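Local atomic coordinates of histone-lysine N-methyltransferase family member SUVH9 (Arabidopsis thaliana, PDB entry 4NJ5), a protein that takes part in gene silencing, probably by binding methylated DNA and recruiting RNA polymerase V to chromatin, while lacking methyltransferase activity of its own. Residues F366-L369 against E370-W373. Numbering follows the deposited sequence.
Sequences FRSL and ETGW
R367 lays the aliphatic part of its side chain over one face of the W373 indole, the two side chains crossing at about a right angle. R367 CD lies 3.8 Å from the centroid of the six-membered ring of W373, a CH-pi contact over the face but offset toward the rim, and CB of R367 lies 3.6 Å from W373 CZ3. With CG anti to the backbone N (chi1 -178°) and a bend at chi2, the arginine chain passes over the indole and turns its head toward the loop. There NH1 of R367 donates to the carbonyl oxygen of G372 at 3.0 Å, on a lone pair in the carbonyl plane, although the bond is bent (139° at the hydrogen). The same oxygen takes a second, weak bond from the backbone N of S368. These residues close a beta hairpin in the SET domain: strand 363-367 turns back into strand 373-377, with R367 and W373 as an antiparallel non-hydrogen-bonded pair sharing one face of the sheet. Inside the turn, S368 OG accepts the backbone N-H of T371 at 3.1 Å, a side-chain bond spanning residues 368-371 where the chain reverses. Further out, D271 forms a salt bridge with NH2 of R367, and D273 accepts a hydrogen bond from W373 NE1. Replacing the W373 indole with the methyl of an alanine is likely to leave the methylenes of R367 without their aromatic platform and D273 without its indole donor.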
loop_
_atom_site.group_PDB
_atom_site.type_symbol
_atom_site.label_atom_id
_atom_site.label_comp_id
_atom_site.label_asym_id
_atom_site.label_seq_id
_atom_site.Cartn_x
_atom_site.Cartn_y
_atom_site.Cartn_z
ATOM N N PHE A 366 -11.196 -1.284 -15.639
ATOM C CA PHE A 366 -10.775 -0.666 -16.883
ATOM C C PHE A 366 -10.470 -1.705 -17.951
ATOM O O PHE A 366 -10.004 -2.806 -17.653
ATOM C CB PHE A 366 -9.556 0.227 -16.651
ATOM C CG PHE A 366 -8.324 -0.527 -16.258
ATOM C CD1 PHE A 366 -8.124 -0.915 -14.944
ATOM C CD2 PHE A 366 -7.367 -0.852 -17.204
ATOM C CE1 PHE A 366 -6.993 -1.614 -14.578
ATOM C CE2 PHE A 366 -6.231 -1.550 -16.848
ATOM C CZ PHE A 366 -6.044 -1.933 -15.531
ATOM N N ARG A 367 -10.746 -1.345 -19.197
ATOM C CA ARG A 367 -10.468 -2.213 -20.324
ATOM C C ARG A 367 -8.961 -2.302 -20.514
ATOM O O ARG A 367 -8.237 -1.330 -20.286
ATOM C CB ARG A 367 -11.141 -1.664 -21.583
ATOM C CG ARG A 367 -10.957 -2.512 -22.830
ATOM C CD ARG A 367 -11.928 -3.678 -22.878
ATOM N NE ARG A 367 -11.940 -4.300 -24.198
ATOM C CZ ARG A 367 -11.191 -5.343 -24.543
ATOM N NH1 ARG A 367 -10.372 -5.897 -23.660
ATOM N NH2 ARG A 367 -11.266 -5.836 -25.774
ATOM N N SER A 368 -8.498 -3.481 -20.908
ATOM C CA SER A 368 -7.086 -3.735 -21.148
ATOM C C SER A 368 -6.982 -4.739 -22.287
ATOM O O SER A 368 -7.975 -5.365 -22.654
ATOM C CB SER A 368 -6.422 -4.284 -19.879
ATOM O OG SER A 368 -5.413 -5.239 -20.183
ATOM N N LEU A 369 -5.787 -4.894 -22.846
ATOM C CA LEU A 369 -5.587 -5.819 -23.956
ATOM C C LEU A 369 -5.061 -7.167 -23.477
ATOM O O LEU A 369 -5.602 -8.220 -23.818
ATOM C CB LEU A 369 -4.629 -5.212 -24.976
ATOM C CG LEU A 369 -5.135 -3.996 -25.748
ATOM C CD1 LEU A 369 -3.956 -3.147 -26.198
ATOM C CD2 LEU A 369 -5.974 -4.426 -26.948
ATOM N N GLU A 370 -4.003 -7.120 -22.677
ATOM C CA GLU A 370 -3.343 -8.316 -22.153
ATOM C C GLU A 370 -4.210 -9.052 -21.129
ATOM O O GLU A 370 -4.182 -10.279 -21.044
ATOM C CB GLU A 370 -1.967 -7.957 -21.582
ATOM C CG GLU A 370 -1.984 -6.942 -20.432
ATOM C CD GLU A 370 -2.439 -5.548 -20.863
ATOM O OE1 GLU A 370 -2.169 -5.165 -22.025
ATOM O OE2 GLU A 370 -3.087 -4.845 -20.053
ATOM N N THR A 371 -4.974 -8.294 -20.352
ATOM C CA THR A 371 -6.083 -8.861 -19.590
ATOM C C THR A 371 -7.332 -8.304 -20.231
ATOM O O THR A 371 -7.287 -7.217 -20.794
ATOM C CB THR A 371 -6.056 -8.461 -18.094
ATOM O OG1 THR A 371 -6.660 -7.174 -17.923
ATOM C CG2 THR A 371 -4.641 -8.436 -17.570
ATOM N N GLY A 372 -8.442 -9.026 -20.143
ATOM C CA GLY A 372 -9.682 -8.541 -20.717
ATOM C C GLY A 372 -10.160 -7.274 -20.028
ATOM O O GLY A 372 -10.367 -6.239 -20.662
ATOM N N TRP A 373 -10.341 -7.370 -18.717
ATOM C CA TRP A 373 -10.624 -6.212 -17.883
ATOM C C TRP A 373 -9.749 -6.306 -16.642
ATOM O O TRP A 373 -9.369 -7.401 -16.224
ATOM C CB TRP A 373 -12.109 -6.155 -17.500
ATOM C CG TRP A 373 -13.025 -5.875 -18.660
ATOM C CD1 TRP A 373 -13.573 -6.791 -19.511
ATOM C CD2 TRP A 373 -13.497 -4.593 -19.093
ATOM N NE1 TRP A 373 -14.354 -6.159 -20.448
ATOM C CE2 TRP A 373 -14.325 -4.810 -20.214
ATOM C CE3 TRP A 373 -13.303 -3.285 -18.641
ATOM C CZ2 TRP A 373 -14.955 -3.765 -20.890
ATOM C CZ3 TRP A 373 -13.927 -2.250 -19.317
ATOM C CH2 TRP A 373 -14.743 -2.496 -20.426
#